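Local structure of Lmo1499 protein (Listeria monocytogenes, 4IIW) at residues 119-124 against 267-272. The protein probably acts as a lytic transglycosylase that cuts nascent peptidoglycan strands endolytically and so terminates their elongation. Sequence-based numbering, arbitrary orientation.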
loop_
_atom_site.group_PDB
_atom_site.type_symbol
_atom_site.label_atom_id
_atom_site.label_comp_id
_atom_site.label_asym_id
_atom_site.label_seq_id
_atom_site.Cartn_x
_atom_site.Cartn_y
_atom_site.Cartn_z
ATOM N N LEU B 119 48.315 8.373 -6.223
ATOM C CA LEU B 119 48.240 7.590 -4.975
ATOM C C LEU B 119 46.820 7.630 -4.384
ATOM O O LEU B 119 46.368 6.666 -3.788
ATOM C CB LEU B 119 49.246 8.085 -3.927
ATOM C CG LEU B 119 50.746 8.084 -4.254
ATOM C CD1 LEU B 119 51.518 8.627 -3.043
ATOM C CD2 LEU B 119 51.262 6.707 -4.639
ATOM N N ASP B 120 46.105 8.733 -4.566
ATOM C CA ASP B 120 44.749 8.830 -4.002
ATOM C C ASP B 120 43.829 7.762 -4.625
ATOM O O ASP B 120 43.075 7.089 -3.924
ATOM C CB ASP B 120 44.143 10.227 -4.206
ATOM C CG ASP B 120 43.168 10.597 -3.102
ATOM O OD1 ASP B 120 43.656 10.960 -2.002
ATOM O OD2 ASP B 120 41.931 10.561 -3.327
ATOM N N GLN B 121 43.929 7.617 -5.943
ATOM C CA GLN B 121 43.113 6.661 -6.696
ATOM C C GLN B 121 43.520 5.223 -6.386
ATOM O O GLN B 121 42.671 4.325 -6.331
ATOM C CB GLN B 121 43.210 6.951 -8.201
ATOM C CG GLN B 121 42.649 8.311 -8.594
ATOM C CD GLN B 121 42.951 8.720 -10.035
ATOM O OE1 GLN B 121 44.059 8.553 -10.527
ATOM N NE2 GLN B 121 41.965 9.312 -10.691
ATOM N N ILE B 122 44.818 5.011 -6.173
ATOM C CA ILE B 122 45.316 3.697 -5.813
ATOM C C ILE B 122 44.733 3.367 -4.452
ATOM O O ILE B 122 44.351 2.230 -4.193
ATOM C CB ILE B 122 46.864 3.650 -5.793
ATOM C CG1 ILE B 122 47.410 3.860 -7.213
ATOM C CG2 ILE B 122 47.387 2.293 -5.251
ATOM C CD1 ILE B 122 48.940 4.018 -7.292
ATOM N N ALA B 123 44.634 4.373 -3.591
ATOM C CA ALA B 123 44.095 4.158 -2.253
ATOM C C ALA B 123 42.650 3.634 -2.309
ATOM O O ALA B 123 42.254 2.802 -1.485
ATOM C CB ALA B 123 44.184 5.428 -1.435
ATOM N N ASP B 124 41.878 4.122 -3.284
ATOM C CA ASP B 124 40.489 3.683 -3.491
ATOM C C ASP B 124 40.455 2.229 -3.938
ATOM O O ASP B 124 39.707 1.426 -3.400
ATOM C CB ASP B 124 39.791 4.508 -4.578
ATOM C CG ASP B 124 39.591 5.967 -4.198
ATOM O OD1 ASP B 124 39.250 6.274 -3.036
ATOM O OD2 ASP B 124 39.729 6.814 -5.101
ATOM N N GLY B 267 45.388 18.734 -6.278
ATOM C CA GLY B 267 44.937 17.454 -5.742
ATOM C C GLY B 267 43.485 17.265 -6.107
ATOM O O GLY B 267 42.654 16.973 -5.252
ATOM N N GLU B 268 43.189 17.425 -7.392
ATOM C CA GLU B 268 41.822 17.370 -7.872
ATOM C C GLU B 268 41.733 16.525 -9.141
ATOM O O GLU B 268 42.532 16.694 -10.058
ATOM C CB GLU B 268 41.366 18.809 -8.140
ATOM C CG GLU B 268 39.873 19.044 -8.185
ATOM C CD GLU B 268 39.542 20.532 -8.324
ATOM O OE1 GLU B 268 40.481 21.333 -8.530
ATOM O OE2 GLU B 268 38.350 20.902 -8.224
ATOM N N HIS B 269 40.766 15.607 -9.176
ATOM C CA HIS B 269 40.556 14.727 -10.331
ATOM C C HIS B 269 39.352 15.201 -11.150
ATOM O O HIS B 269 38.246 14.661 -11.052
ATOM C CB HIS B 269 40.388 13.270 -9.882
ATOM C CG HIS B 269 40.088 12.317 -11.000
ATOM N ND1 HIS B 269 38.848 11.731 -11.168
ATOM C CD2 HIS B 269 40.860 11.860 -12.015
ATOM C CE1 HIS B 269 38.874 10.943 -12.229
ATOM N NE2 HIS B 269 40.083 11.003 -12.762
ATOM N N LYS B 270 39.597 16.243 -11.938
ATOM C CA LYS B 270 38.615 16.824 -12.848
ATOM C C LYS B 270 39.166 16.624 -14.258
ATOM O O LYS B 270 40.248 16.058 -14.431
ATOM C CB LYS B 270 38.444 18.319 -12.563
ATOM C CG LYS B 270 37.759 18.668 -11.236
ATOM C CD LYS B 270 36.237 18.494 -11.287
ATOM C CE LYS B 270 35.577 19.078 -10.039
ATOM N NZ LYS B 270 34.108 19.061 -10.131
ATOM N N SER B 271 38.438 17.101 -15.260
ATOM C CA SER B 271 38.872 16.973 -16.651
ATOM C C SER B 271 39.547 18.250 -17.168
ATOM O O SER B 271 40.664 18.196 -17.692
ATOM C CB SER B 271 37.692 16.578 -17.551
ATOM O OG SER B 271 36.599 17.460 -17.386
ATOM N N LYS B 272 38.880 19.392 -16.995
ATOM C CA LYS B 272 39.390 20.684 -17.483
ATOM C C LYS B 272 39.851 21.629 -16.366
ATOM O O LYS B 272 39.320 21.614 -15.252
ATOM C CB LYS B 272 38.317 21.388 -18.323
ATOM C CG LYS B 272 37.837 20.585 -19.537
ATOM C CD LYS B 272 36.738 21.324 -20.303
ATOM C CE LYS B 272 36.285 20.544 -21.530
ATOM N NZ LYS B 272 35.249 21.279 -22.290
#
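The N-terminal part of helix 119-129 faces the irregular loop between helices 259-265 and 275-278, with Gln121 and His269 the closest pair at 9.2 Å between CA atoms. Between residues 119-124 and 267-272, far apart in the sequence of this YceG-like protein, one pair of long side chains meets at the surface, away from Glu232, which is predicted to be important for catalysis. The loop sets out from a Schellman motif, in which Gly267, with positive phi, ends helix 259-265 before the chain turns extended through Glu268 to His269.

Gln121 runs out nearly straight beyond CG and brings NE2, and not the whole amide, over one face of the His269 imidazole. CG of the histidine is anti to the backbone N (chi1 177°), which carries the ring out from the loop and across the path of the glutamine at roughly a right angle. The amide and ring planes are 66° apart, far from a parallel stack. At the other end of the amide, Gln121 OE1 accepts a hydrogen bond from the backbone N of Thr118, a bond back to the residue just before the helix that helps to fix the amide's rotation. This end of the helix is tied to helix 135-143 by salt bridges from Asp120 and Asp124 to Lys135, while Leu119 and Ile122 touch Met142 of that helix. Gln121 NE2 sits 3.0 Å above the imidazole plane, displaced toward the rim, with His269 CD2 its nearest ring atom at 3.1 Å.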